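Local coordinates for UL18 protein (PDB 3D2U) that mimics host MHC class I molecules and engages the inhibitory leukocyte receptor LILRB1, modulating natural killer cell activity to protect the virus, at residues 2-7 and 22-27; 183-188 and 213-218; 189-194 and 267-272. The protein carries 4 engineered substitutions. All coordinates share one frame; numbering follows the deposited sequence.

Interaction 1. Residues 2-7 and 22-27; sequences VLRYGY and VGIFDG
Val-2 and Asp-26 close the open end of this antiparallel hairpin with two bonds: Val-2 N donates a hydrogen bond to Asp-26 OD1 (2.9 Å), and Asp-26 N donates one to Val-2 O. Asp-26 suits the end of the strand because its short acid takes the place of a backbone carbonyl, while its OD2 accepts a hydrogen bond from Gln-185 NE2. Regular ladder bonds follow inward, among them Ile-24 N to Arg-4 O (2.6 Å) and Gly-6 N to Val-22 O (2.8 Å). Water 1 accepts from Gly-27 N (3.0 Å) and donates to Val-2 O, and Arg-4 NH1 reaches it weakly.

Arg-4 runs beside Ile-24, its CG anti to the backbone N (chi1 172°) and its chain bent at chi3, which lays one guanidinium face over Ile-24 CD1. On the other sheet face Gly-23 CA sits 4.0 Å from the centroid of the Tyr-5 ring, a CH-pi contact that a residue without CB makes possible. Leu-3 CD1 packs on Phe-25 CD1 at 4.0 Å.

Tyr-5 OH bonds to the backbone of the bound peptide, as expected for the floor of an MHC-like groove. Helix 173-184 lies over Leu-3, Tyr-5 and Phe-25, another protein's chain meets Val-22 and Ile-24 beneath, and strands 95-104 and 28-36 flank the hairpin.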
ATOM      1  N   VAL A   2       7.025  -0.955  22.530  1.00 38.54           N
ATOM      2  CA  VAL A   2       8.061  -0.984  21.518  1.00 34.51           C
ATOM      3  C   VAL A   2       8.489   0.437  21.177  1.00 48.33           C
ATOM      4  O   VAL A   2       7.682   1.288  20.782  1.00 44.43           O
ATOM      5  CB  VAL A   2       7.605  -1.798  20.242  1.00 50.96           C
ATOM      6  CG1 VAL A   2       6.100  -1.777  20.102  1.00 52.91           C
ATOM      7  CG2 VAL A   2       8.270  -1.253  18.982  1.00 43.19           C
ATOM      8  N   LEU A   3       9.770   0.696  21.406  1.00 34.27           N
ATOM      9  CA  LEU A   3      10.360   1.988  21.116  1.00 45.21           C
ATOM     10  C   LEU A   3      11.208   1.756  19.866  1.00 48.50           C
ATOM     11  O   LEU A   3      12.180   0.997  19.893  1.00 36.03           O
ATOM     12  CB  LEU A   3      11.218   2.448  22.293  1.00 30.14           C
ATOM     13  CG  LEU A   3      11.888   3.821  22.175  1.00 34.13           C
ATOM     14  CD1 LEU A   3      10.892   4.864  21.692  1.00 42.03           C
ATOM     15  CD2 LEU A   3      12.474   4.210  23.530  1.00 47.21           C
ATOM     16  N   ARG A   4      10.813   2.392  18.768  1.00 34.24           N
ATOM     17  CA  ARG A   4      11.506   2.236  17.494  1.00 47.34           C
ATOM     18  C   ARG A   4      11.981   3.561  16.922  1.00 38.88           C
ATOM     19  O   ARG A   4      11.281   4.566  17.009  1.00 38.15           O
ATOM     20  CB  ARG A   4      10.573   1.551  16.477  1.00 34.50           C
ATOM     21  CG  ARG A   4      11.113   1.491  15.049  1.00 32.63           C
ATOM     22  CD  ARG A   4      10.333   0.520  14.124  1.00 54.02           C
ATOM     23  NE  ARG A   4       9.113   1.067  13.510  1.00 50.47           N
ATOM     24  CZ  ARG A   4       7.911   1.085  14.093  1.00 52.39           C
ATOM     25  NH1 ARG A   4       7.740   0.595  15.320  1.00 57.79           N
ATOM     26  NH2 ARG A   4       6.861   1.566  13.438  1.00 46.85           N
ATOM     27  N   TYR A   5      13.173   3.554  16.336  1.00 43.95           N
ATOM     28  CA  TYR A   5      13.707   4.749  15.696  1.00 45.84           C
ATOM     29  C   TYR A   5      14.005   4.441  14.233  1.00 35.83           C
ATOM     30  O   TYR A   5      14.616   3.429  13.906  1.00 31.87           O
ATOM     31  CB  TYR A   5      14.966   5.230  16.416  1.00 30.79           C
ATOM     32  CG  TYR A   5      14.662   6.045  17.654  1.00 47.06           C
ATOM     33  CD1 TYR A   5      14.470   7.423  17.576  1.00 29.23           C
ATOM     34  CD2 TYR A   5      14.531   5.432  18.899  1.00 36.84           C
ATOM     35  CE1 TYR A   5      14.154   8.170  18.704  1.00 38.50           C
ATOM     36  CE2 TYR A   5      14.217   6.170  20.035  1.00 44.04           C
ATOM     37  CZ  TYR A   5      14.028   7.535  19.931  1.00 43.54           C
ATOM     38  OH  TYR A   5      13.708   8.258  21.054  1.00 38.85           O
ATOM     39  N   GLY A   6      13.540   5.311  13.348  1.00 37.73           N
ATOM     40  CA  GLY A   6      13.770   5.101  11.934  1.00 26.44           C
ATOM     41  C   GLY A   6      14.635   6.216  11.383  1.00 35.76           C
ATOM     42  O   GLY A   6      14.338   7.393  11.594  1.00 34.04           O
ATOM     43  N   TYR A   7      15.708   5.853  10.685  1.00 30.98           N
ATOM     44  CA  TYR A   7      16.605   6.846  10.101  1.00 45.68           C
ATOM     45  C   TYR A   7      16.638   6.744   8.580  1.00 35.85           C
ATOM     46  O   TYR A   7      16.935   5.680   8.020  1.00 33.29           O
ATOM     47  CB  TYR A   7      18.040   6.670  10.607  1.00 29.11           C
ATOM     48  CG  TYR A   7      18.231   6.609  12.107  1.00 35.26           C
ATOM     49  CD1 TYR A   7      17.778   5.513  12.848  1.00 31.25           C
ATOM     50  CD2 TYR A   7      18.944   7.610  12.776  1.00 33.36           C
ATOM     51  CE1 TYR A   7      18.036   5.410  14.217  1.00 41.23           C
ATOM     52  CE2 TYR A   7      19.212   7.517  14.146  1.00 36.48           C
ATOM     53  CZ  TYR A   7      18.758   6.414  14.860  1.00 37.91           C
ATOM     54  OH  TYR A   7      19.046   6.304  16.204  1.00 34.34           O
ATOM     55  N   VAL A  22      12.821   9.449  12.906  1.00 32.89           N
ATOM     56  CA  VAL A  22      11.555   9.450  13.621  1.00 26.11           C
ATOM     57  C   VAL A  22      11.571   8.416  14.736  1.00 32.16           C
ATOM     58  O   VAL A  22      12.092   7.314  14.572  1.00 31.45           O
ATOM     59  CB  VAL A  22      10.351   9.115  12.672  1.00 33.94           C
ATOM     60  CG1 VAL A  22      10.361  10.032  11.468  1.00 28.10           C
ATOM     61  CG2 VAL A  22      10.395   7.637  12.238  1.00 26.64           C
ATOM     62  N   GLY A  23      11.005   8.794  15.874  1.00 36.08           N
ATOM     63  CA  GLY A  23      10.905   7.886  16.997  1.00 33.79           C
ATOM     64  C   GLY A  23       9.452   7.467  17.057  1.00 35.19           C
ATOM     65  O   GLY A  23       8.554   8.298  16.883  1.00 31.35           O
ATOM     66  N   ILE A  24       9.214   6.182  17.279  1.00 29.62           N
ATOM     67  CA  ILE A  24       7.857   5.667  17.324  1.00 29.52           C
ATOM     68  C   ILE A  24       7.704   4.785  18.572  1.00 50.67           C
ATOM     69  O   ILE A  24       8.520   3.891  18.819  1.00 32.50           O
ATOM     70  CB  ILE A  24       7.572   4.891  16.015  1.00 43.41           C
ATOM     71  CG1 ILE A  24       7.749   5.851  14.835  1.00 42.52           C
ATOM     72  CG2 ILE A  24       6.157   4.329  16.004  1.00 42.21           C
ATOM     73  CD1 ILE A  24       7.837   5.176  13.489  1.00 47.83           C
ATOM     74  N   PHE A  25       6.684   5.064  19.380  1.00 36.09           N
ATOM     75  CA  PHE A  25       6.459   4.308  20.615  1.00 37.02           C
ATOM     76  C   PHE A  25       5.059   3.714  20.563  1.00 49.75           C
ATOM     77  O   PHE A  25       4.065   4.443  20.494  1.00 47.42           O
ATOM     78  CB  PHE A  25       6.613   5.236  21.832  1.00 34.78           C
ATOM     79  CG  PHE A  25       6.588   4.524  23.156  1.00 26.29           C
ATOM     80  CD1 PHE A  25       7.606   3.638  23.512  1.00 17.07           C
ATOM     81  CD2 PHE A  25       5.524   4.708  24.032  1.00 40.08           C
ATOM     82  CE1 PHE A  25       7.554   2.944  24.718  1.00 36.20           C
ATOM     83  CE2 PHE A  25       5.469   4.017  25.238  1.00 41.45           C
ATOM     84  CZ  PHE A  25       6.484   3.134  25.578  1.00 40.71           C
ATOM     85  N   ASP A  26       4.995   2.386  20.596  1.00 32.07           N
ATOM     86  CA  ASP A  26       3.737   1.663  20.511  1.00 43.16           C
ATOM     87  C   ASP A  26       2.931   2.135  19.306  1.00 40.09           C
ATOM     88  O   ASP A  26       1.724   2.364  19.410  1.00 37.83           O
ATOM     89  CB  ASP A  26       2.908   1.840  21.785  1.00 44.27           C
ATOM     90  CG  ASP A  26       3.553   1.203  23.002  1.00 34.65           C
ATOM     91  OD1 ASP A  26       4.509   0.418  22.843  1.00 46.43           O
ATOM     92  OD2 ASP A  26       3.095   1.493  24.125  1.00 53.32           O
ATOM     93  N   GLY A  27       3.605   2.301  18.168  1.00 28.27           N
ATOM     94  CA  GLY A  27       2.916   2.729  16.962  1.00 28.38           C
ATOM     95  C   GLY A  27       2.632   4.214  16.842  1.00 26.84           C
ATOM     96  O   GLY A  27       2.103   4.655  15.827  1.00 36.47           O
TER
HETATM   97  O   HOH W   1       6.420   1.315  17.956  1.00 42.74           O

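Interaction 2. Residues 183-188 and 213-218; sequences GFQPPV and GFFPGE. Unlike the reference sequence in segment 183-188: Pro-186 (reference Thr).
Phe-215 points its ring at the linker of Gln-185 to Val-188, which carries the chain from the MHC-like platform into the immunoglobulin C1-set domain. Segment 213-218 begins with a G1 beta bulge, Gly-213 and Phe-214 both facing Phe-249; Gly-213 suits the first position by accepting positive phi. A cis peptide joins Phe-215 to Pro-216, as is common at this place in C1-set domains.

A chi1 of 172° sends the Phe-215 ring away from its own backbone N and out to the linker, where CE2 lies 4.0 Å from Pro-186 CD; that proline replaces the threonine of the reference sequence. Val-188 CG2 rests 4.2 Å from Pro-216 CD, one compact branched group against a rigid ring.

Polar groups gather round the rim of the Phe-215 ring, near its plane, where the slightly positive C-H edge is a reasonable neighbour for carbonyl oxygens: Pro-186 O approaches CE2 at 3.9 Å and Pro-187 O approaches CD2. The Gln-185 side chain runs about perpendicular to that of Phe-215, amide and ring planes 66° apart, and its NE2, already bonded to Asp-26 OD2, comes within 4.2 Å of Phe-215 CZ. The backbones meet in a CA-H...O contact, Val-188 CA to Phe-215 O, 3.6 Å long.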
ATOM      1  N   GLY A 183       4.712   6.299  30.847  1.00 43.85           N
ATOM      2  CA  GLY A 183       3.996   7.112  31.809  1.00 36.90           C
ATOM      3  C   GLY A 183       3.285   8.304  31.200  1.00 38.29           C
ATOM      4  O   GLY A 183       2.452   8.935  31.853  1.00 42.41           O
ATOM      5  N   PHE A 184       3.601   8.617  29.949  1.00 47.11           N
ATOM      6  CA  PHE A 184       2.981   9.765  29.293  1.00 42.46           C
ATOM      7  C   PHE A 184       1.996   9.425  28.168  1.00 38.84           C
ATOM      8  O   PHE A 184       1.118  10.231  27.857  1.00 29.80           O
ATOM      9  CB  PHE A 184       4.053  10.702  28.718  1.00 31.56           C
ATOM     10  CG  PHE A 184       4.907  11.385  29.748  1.00 41.21           C
ATOM     11  CD1 PHE A 184       6.093  10.797  30.196  1.00 52.07           C
ATOM     12  CD2 PHE A 184       4.568  12.656  30.218  1.00 38.71           C
ATOM     13  CE1 PHE A 184       6.939  11.475  31.085  1.00 49.60           C
ATOM     14  CE2 PHE A 184       5.408  13.338  31.106  1.00 42.35           C
ATOM     15  CZ  PHE A 184       6.595  12.742  31.537  1.00 45.13           C
ATOM     16  N   GLN A 185       2.134   8.256  27.542  1.00 43.90           N
ATOM     17  CA  GLN A 185       1.241   7.904  26.430  1.00 48.01           C
ATOM     18  C   GLN A 185      -0.218   7.907  26.872  1.00 46.23           C
ATOM     19  O   GLN A 185      -0.515   7.709  28.049  1.00 39.93           O
ATOM     20  CB  GLN A 185       1.614   6.535  25.848  1.00 37.96           C
ATOM     21  CG  GLN A 185       1.233   5.362  26.724  1.00 40.73           C
ATOM     22  CD  GLN A 185       1.791   4.053  26.213  1.00 40.53           C
ATOM     23  OE1 GLN A 185       1.812   3.059  26.930  1.00 49.26           O
ATOM     24  NE2 GLN A 185       2.233   4.045  24.967  1.00 40.41           N
ATOM     25  N   PRO A 186      -1.153   8.136  25.932  1.00 31.12           N
ATOM     26  CA  PRO A 186      -2.573   8.154  26.307  1.00 40.41           C
ATOM     27  C   PRO A 186      -3.051   6.797  26.800  1.00 44.91           C
ATOM     28  O   PRO A 186      -2.352   5.796  26.656  1.00 34.48           O
ATOM     29  CB  PRO A 186      -3.303   8.528  25.006  1.00 37.98           C
ATOM     30  CG  PRO A 186      -2.221   8.838  23.991  1.00 44.58           C
ATOM     31  CD  PRO A 186      -0.966   8.177  24.469  1.00 40.00           C
ATOM     32  N   PRO A 187      -4.251   6.754  27.400  1.00 45.17           N
ATOM     33  CA  PRO A 187      -4.845   5.514  27.904  1.00 40.62           C
ATOM     34  C   PRO A 187      -5.524   4.836  26.713  1.00 34.33           C
ATOM     35  O   PRO A 187      -5.617   5.432  25.645  1.00 31.65           O
ATOM     36  CB  PRO A 187      -5.851   6.021  28.925  1.00 46.99           C
ATOM     37  CG  PRO A 187      -6.343   7.295  28.269  1.00 27.76           C
ATOM     38  CD  PRO A 187      -5.047   7.924  27.819  1.00 43.47           C
ATOM     39  N   VAL A 188      -5.994   3.607  26.883  1.00 51.85           N
ATOM     40  CA  VAL A 188      -6.677   2.926  25.782  1.00 45.75           C
ATOM     41  C   VAL A 188      -7.819   3.805  25.289  1.00 45.24           C
ATOM     42  O   VAL A 188      -8.633   4.280  26.074  1.00 37.89           O
ATOM     43  CB  VAL A 188      -7.256   1.568  26.212  1.00 40.36           C
ATOM     44  CG1 VAL A 188      -8.113   0.993  25.102  1.00 41.99           C
ATOM     45  CG2 VAL A 188      -6.141   0.620  26.543  1.00 31.94           C
ATOM     46  N   GLY A 213     -10.514   6.737  15.174  1.00 26.16           N
ATOM     47  CA  GLY A 213      -9.753   7.182  16.329  1.00 29.71           C
ATOM     48  C   GLY A 213      -9.451   6.229  17.470  1.00 35.30           C
ATOM     49  O   GLY A 213      -9.589   6.596  18.635  1.00 36.89           O
ATOM     50  N   PHE A 214      -9.008   5.019  17.167  1.00 22.96           N
ATOM     51  CA  PHE A 214      -8.694   4.099  18.238  1.00 23.29           C
ATOM     52  C   PHE A 214      -7.202   3.964  18.411  1.00 30.88           C
ATOM     53  O   PHE A 214      -6.440   4.174  17.475  1.00 26.40           O
ATOM     54  CB  PHE A 214      -9.337   2.714  18.007  1.00 33.92           C
ATOM     55  CG  PHE A 214      -8.998   2.070  16.677  1.00 33.61           C
ATOM     56  CD1 PHE A 214      -8.053   1.049  16.600  1.00 30.95           C
ATOM     57  CD2 PHE A 214      -9.679   2.439  15.513  1.00 35.51           C
ATOM     58  CE1 PHE A 214      -7.802   0.392  15.378  1.00 45.79           C
ATOM     59  CE2 PHE A 214      -9.438   1.796  14.297  1.00 28.77           C
ATOM     60  CZ  PHE A 214      -8.497   0.768  14.228  1.00 19.98           C
ATOM     61  N   PHE A 215      -6.819   3.620  19.638  1.00 39.94           N
ATOM     62  CA  PHE A 215      -5.448   3.401  20.054  1.00 41.03           C
ATOM     63  C   PHE A 215      -5.530   2.507  21.299  1.00 35.25           C
ATOM     64  O   PHE A 215      -6.307   2.775  22.204  1.00 28.29           O
ATOM     65  CB  PHE A 215      -4.792   4.736  20.442  1.00 19.82           C
ATOM     66  CG  PHE A 215      -3.446   4.574  21.056  1.00 33.27           C
ATOM     67  CD1 PHE A 215      -2.362   4.176  20.273  1.00 37.70           C
ATOM     68  CD2 PHE A 215      -3.260   4.766  22.420  1.00 38.62           C
ATOM     69  CE1 PHE A 215      -1.111   3.969  20.843  1.00 37.29           C
ATOM     70  CE2 PHE A 215      -2.005   4.560  23.000  1.00 43.22           C
ATOM     71  CZ  PHE A 215      -0.931   4.160  22.209  1.00 34.93           C
ATOM     72  N   PRO A 216      -4.759   1.399  21.351  1.00 35.05           N
ATOM     73  CA  PRO A 216      -3.765   0.907  20.392  1.00 42.01           C
ATOM     74  C   PRO A 216      -4.397   0.519  19.060  1.00 36.61           C
ATOM     75  O   PRO A 216      -5.617   0.500  18.915  1.00 34.01           O
ATOM     76  CB  PRO A 216      -3.179  -0.319  21.105  1.00 34.88           C
ATOM     77  CG  PRO A 216      -3.389  -0.010  22.542  1.00 31.75           C
ATOM     78  CD  PRO A 216      -4.778   0.551  22.545  1.00 33.20           C
ATOM     79  N   GLY A 217      -3.544   0.195  18.096  1.00 29.80           N
ATOM     80  CA  GLY A 217      -4.012  -0.163  16.770  1.00 27.86           C
ATOM     81  C   GLY A 217      -4.677  -1.515  16.537  1.00 26.07           C
ATOM     82  O   GLY A 217      -5.376  -1.663  15.537  1.00 55.96           O
ATOM     83  N   GLU A 218      -4.493  -2.504  17.406  1.00 36.28           N
ATOM     84  CA  GLU A 218      -5.148  -3.776  17.133  1.00 37.72           C
ATOM     85  C   GLU A 218      -6.640  -3.693  17.397  1.00 40.68           C
ATOM     86  O   GLU A 218      -7.082  -3.125  18.397  1.00 37.74           O
ATOM     87  CB  GLU A 218      -4.521  -4.938  17.915  1.00 49.68           C
ATOM     88  CG  GLU A 218      -5.238  -6.299  17.679  1.00 54.44           C
ATOM     89  CD  GLU A 218      -5.418  -6.696  16.194  1.00 65.43           C
ATOM     90  OE1 GLU A 218      -5.655  -5.816  15.325  1.00 59.97           O
ATOM     91  OE2 GLU A 218      -5.352  -7.913  15.899  1.00 74.14           O
TER

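Interaction 3. Residues 189-194 and 267-272; sequences THPVVK and VTHGNW. With NAG (2-acetamido-2-deoxy-beta-D-glucopyranose), chain R.
Different first torsions bring His-190 and Trp-272 face to face: CG of His-190 stands anti to its own carbonyl carbon (chi1 -58°), whereas in Trp-272 it is CG and the backbone N that are anti (chi1 174°). The imidazole and the indole five-membered ring form an offset stack, the two ring centroids 3.7 Å apart, with planes only 4° from parallel. Each residue also offers its CB to the other's ring as a CH-pi donor; His-190 CB sits almost exactly above the six-membered ring of Trp-272. The wide indole suits this place because it can receive both an imidazole and a methylene on one face.

His-269 meets the same imidazole at its rim, the two planes nearly perpendicular. ND1 of His-190 and ND1 of His-269 share a hydrogen bond of 3.0 Å in which either may donate. NE2 of His-269 is bonded to Pro-216 O, which ties this ring from both of its nitrogens.

This aromatic cluster lies at the end of the immunoglobulin beta sandwich nearest the linker, where strand 192-201 of one sheet faces strand 262-268 of the other. Pro-191 touches both the indole and Val-267, its CD 3.5 Å from Trp-272 CZ3 and its CG 4.1 Å from Val-267 CG1. One step further inside, Val-193 and Val-267 lie alongside, pointing opposite ways, CG1 of the former 3.8 Å from CG2 of the latter; beta-branched valines supply compact apolar surface between the sheets, and Val-274 adjoins both. A backbone bond from His-269 N to Trp-272 O closes the turn that sets the indole beneath His-190. Asn-271, Trp-272 and Thr-273 make an N-glycosylation sequon, consistent with the sugar beside Asn-271, although the modelled geometry there is doubtful.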
ATOM      1  N   THR A 189      -7.870   4.025  23.982  1.00 37.29           N
ATOM      2  CA  THR A 189      -8.901   4.857  23.400  1.00 44.15           C
ATOM      3  C   THR A 189      -9.725   4.035  22.405  1.00 47.90           C
ATOM      4  O   THR A 189      -9.226   3.614  21.356  1.00 46.25           O
ATOM      5  CB  THR A 189      -8.257   6.079  22.728  1.00 42.63           C
ATOM      6  OG1 THR A 189      -7.410   6.734  23.684  1.00 43.40           O
ATOM      7  CG2 THR A 189      -9.311   7.051  22.260  1.00 24.34           C
ATOM      8  N   HIS A 190     -10.986   3.793  22.763  1.00 31.34           N
ATOM      9  CA  HIS A 190     -11.905   3.022  21.937  1.00 45.27           C
ATOM     10  C   HIS A 190     -12.421   3.830  20.747  1.00 31.76           C
ATOM     11  O   HIS A 190     -12.543   5.048  20.816  1.00 29.78           O
ATOM     12  CB  HIS A 190     -13.057   2.491  22.799  1.00 21.38           C
ATOM     13  CG  HIS A 190     -12.597   1.634  23.940  1.00 48.42           C
ATOM     14  ND1 HIS A 190     -11.651   0.643  23.786  1.00 36.16           N
ATOM     15  CD2 HIS A 190     -12.936   1.630  25.252  1.00 26.87           C
ATOM     16  CE1 HIS A 190     -11.426   0.067  24.954  1.00 23.23           C
ATOM     17  NE2 HIS A 190     -12.192   0.647  25.860  1.00 26.69           N
ATOM     18  N   PRO A 191     -12.734   3.148  19.639  1.00 48.14           N
ATOM     19  CA  PRO A 191     -13.224   3.805  18.428  1.00 34.14           C
ATOM     20  C   PRO A 191     -14.665   4.279  18.452  1.00 32.32           C
ATOM     21  O   PRO A 191     -15.481   3.834  19.254  1.00 43.77           O
ATOM     22  CB  PRO A 191     -13.034   2.726  17.373  1.00 27.81           C
ATOM     23  CG  PRO A 191     -13.449   1.478  18.141  1.00 26.04           C
ATOM     24  CD  PRO A 191     -12.735   1.674  19.482  1.00 36.61           C
ATOM     25  N   VAL A 192     -14.949   5.205  17.551  1.00 52.94           N
ATOM     26  CA  VAL A 192     -16.290   5.691  17.315  1.00 24.34           C
ATOM     27  C   VAL A 192     -16.571   4.693  16.193  1.00 32.44           C
ATOM     28  O   VAL A 192     -15.734   4.529  15.313  1.00 30.79           O
ATOM     29  CB  VAL A 192     -16.255   7.156  16.771  1.00 47.07           C
ATOM     30  CG1 VAL A 192     -17.561   7.502  16.065  1.00 26.86           C
ATOM     31  CG2 VAL A 192     -15.999   8.143  17.909  1.00 24.45           C
ATOM     32  N   VAL A 193     -17.687   3.978  16.261  1.00 35.88           N
ATOM     33  CA  VAL A 193     -18.007   2.992  15.234  1.00 32.73           C
ATOM     34  C   VAL A 193     -19.260   3.407  14.466  1.00 33.10           C
ATOM     35  O   VAL A 193     -20.239   3.847  15.055  1.00 32.92           O
ATOM     36  CB  VAL A 193     -18.219   1.571  15.858  1.00 38.05           C
ATOM     37  CG1 VAL A 193     -18.663   0.576  14.791  1.00 42.09           C
ATOM     38  CG2 VAL A 193     -16.931   1.086  16.509  1.00 32.20           C
ATOM     39  N   LYS A 194     -19.215   3.285  13.145  1.00 41.49           N
ATOM     40  CA  LYS A 194     -20.352   3.650  12.313  1.00 38.31           C
ATOM     41  C   LYS A 194     -20.561   2.602  11.239  1.00 37.27           C
ATOM     42  O   LYS A 194     -19.592   2.078  10.683  1.00 30.72           O
ATOM     43  CB  LYS A 194     -20.119   5.018  11.675  1.00 33.36           C
ATOM     44  CG  LYS A 194     -21.231   5.446  10.753  1.00 47.10           C
ATOM     45  CD  LYS A 194     -21.168   6.939  10.494  1.00 45.51           C
ATOM     46  CE  LYS A 194     -22.363   7.398   9.678  1.00 49.11           C
ATOM     47  NZ  LYS A 194     -22.642   8.821   9.970  1.00 59.29           N
ATOM     48  N   VAL A 267     -17.458  -4.855  17.050  1.00 33.04           N
ATOM     49  CA  VAL A 267     -16.105  -4.305  17.078  1.00 40.54           C
ATOM     50  C   VAL A 267     -15.478  -4.510  18.455  1.00 35.57           C
ATOM     51  O   VAL A 267     -15.989  -4.020  19.463  1.00 31.37           O
ATOM     52  CB  VAL A 267     -16.093  -2.790  16.734  1.00 40.49           C
ATOM     53  CG1 VAL A 267     -14.678  -2.214  16.924  1.00 28.91           C
ATOM     54  CG2 VAL A 267     -16.554  -2.578  15.295  1.00 26.29           C
ATOM     55  N   THR A 268     -14.377  -5.246  18.492  1.00 23.42           N
ATOM     56  CA  THR A 268     -13.668  -5.520  19.738  1.00 28.07           C
ATOM     57  C   THR A 268     -12.332  -4.804  19.717  1.00 36.18           C
ATOM     58  O   THR A 268     -11.520  -5.030  18.825  1.00 31.96           O
ATOM     59  CB  THR A 268     -13.426  -7.041  19.923  1.00 38.59           C
ATOM     60  OG1 THR A 268     -14.690  -7.704  20.022  1.00 45.80           O
ATOM     61  CG2 THR A 268     -12.614  -7.330  21.190  1.00 31.16           C
ATOM     62  N   HIS A 269     -12.127  -3.928  20.693  1.00 30.19           N
ATOM     63  CA  HIS A 269     -10.893  -3.175  20.825  1.00 30.45           C
ATOM     64  C   HIS A 269     -10.487  -3.326  22.293  1.00 30.72           C
ATOM     65  O   HIS A 269     -11.155  -2.807  23.179  1.00 34.69           O
ATOM     66  CB  HIS A 269     -11.133  -1.700  20.472  1.00 22.88           C
ATOM     67  CG  HIS A 269      -9.907  -0.848  20.594  1.00 37.68           C
ATOM     68  ND1 HIS A 269      -9.805   0.178  21.507  1.00 26.93           N
ATOM     69  CD2 HIS A 269      -8.712  -0.905  19.959  1.00 21.47           C
ATOM     70  CE1 HIS A 269      -8.600   0.715  21.435  1.00 41.24           C
ATOM     71  NE2 HIS A 269      -7.916   0.075  20.503  1.00 36.47           N
ATOM     72  N   GLY A 270      -9.409  -4.053  22.560  1.00 31.00           N
ATOM     73  CA  GLY A 270      -8.999  -4.261  23.943  1.00 43.37           C
ATOM     74  C   GLY A 270     -10.046  -5.104  24.656  1.00 50.66           C
ATOM     75  O   GLY A 270     -10.538  -6.071  24.076  1.00 34.36           O
ATOM     76  N   ASN A 271     -10.382  -4.774  25.906  1.00 30.38           N
ATOM     77  CA  ASN A 271     -11.422  -5.532  26.631  1.00 46.95           C
ATOM     78  C   ASN A 271     -12.704  -4.770  26.448  1.00 42.04           C
ATOM     79  O   ASN A 271     -13.322  -4.351  27.427  1.00 40.32           O
ATOM     80  CB  ASN A 271     -11.225  -5.554  28.138  1.00 45.67           C
ATOM     81  CG  ASN A 271      -9.902  -6.052  28.550  1.00 60.53           C
ATOM     82  OD1 ASN A 271      -9.511  -7.184  28.259  1.00 48.34           O
ATOM     83  ND2 ASN A 271      -9.192  -5.208  29.265  1.00 39.86           N
ATOM     84  N   TRP A 272     -13.120  -4.584  25.212  1.00 34.51           N
ATOM     85  CA  TRP A 272     -14.302  -3.798  24.997  1.00 36.54           C
ATOM     86  C   TRP A 272     -14.864  -4.209  23.653  1.00 50.09           C
ATOM     87  O   TRP A 272     -14.137  -4.304  22.666  1.00 36.43           O
ATOM     88  CB  TRP A 272     -13.861  -2.333  25.041  1.00 24.73           C
ATOM     89  CG  TRP A 272     -14.873  -1.313  24.711  1.00 25.67           C
ATOM     90  CD1 TRP A 272     -15.648  -0.605  25.588  1.00 36.27           C
ATOM     91  CD2 TRP A 272     -15.150  -0.787  23.411  1.00 25.89           C
ATOM     92  NE1 TRP A 272     -16.384   0.339  24.911  1.00 33.34           N
ATOM     93  CE2 TRP A 272     -16.098   0.247  23.575  1.00 44.06           C
ATOM     94  CE3 TRP A 272     -14.688  -1.091  22.124  1.00 45.98           C
ATOM     95  CZ2 TRP A 272     -16.593   0.982  22.489  1.00 38.13           C
ATOM     96  CZ3 TRP A 272     -15.184  -0.363  21.047  1.00 38.47           C
ATOM     97  CH2 TRP A 272     -16.125   0.662  21.237  1.00 23.83           C
TER
HETATM   98  C1  NAG R 891      -6.981  -5.863  29.749  1.00 68.22           C
HETATM   99  C2  NAG R 891      -5.584  -6.508  29.636  1.00 64.63           C
HETATM  100  C3  NAG R 891      -5.483  -8.012  30.019  1.00 55.53           C
HETATM  101  C4  NAG R 891      -6.586  -8.497  30.970  1.00 58.30           C
HETATM  102  C5  NAG R 891      -7.906  -7.899  30.548  1.00 55.16           C
HETATM  103  C6  NAG R 891      -9.083  -8.406  31.357  1.00 64.10           C
HETATM  104  C7  NAG R 891      -5.585  -5.381  27.492  1.00 52.62           C
HETATM  105  C8  NAG R 891      -5.837  -5.726  26.028  1.00 46.31           C
HETATM  106  N2  NAG R 891      -5.097  -6.343  28.274  1.00 65.67           N
HETATM  107  O1  NAG R 891      -6.847  -4.520  30.087  1.00 68.85           O
HETATM  108  O3  NAG R 891      -4.225  -8.233  30.641  1.00 60.08           O
HETATM  109  O4  NAG R 891      -6.670  -9.916  30.955  1.00 63.31           O
HETATM  110  O5  NAG R 891      -7.818  -6.485  30.734  1.00 71.08           O
HETATM  111  O6  NAG R 891      -9.290  -9.793  31.133  1.00 74.65           O
HETATM  112  O7  NAG R 891      -5.841  -4.251  27.908  1.00 55.52           O

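Overall arrangement
The three contacts step from the peptide-binding platform into the immunoglobulin domain. Interaction 1 closes first along the chain, within the seven-stranded sheet; interactions 2 and 3 then alternate their segments. Centres of interactions 1 and 2 lie about 15 Å apart, those of 2 and 3 about 11 Å, and those of 1 and 3 about 24 Å; interactions 1 and 3 do not touch, so interaction 2 bridges them. Asp-26 O of the hairpin packs on Phe-215 CE1, while Phe-215 O probably accepts a hydrogen bond from Thr-189 N, where the linker turns toward strand 192-201. That strand neighbours 204-214 in the four-stranded sheet. The two domains are thus joined through contacts relayed by interaction 2, as well as through the linker itself.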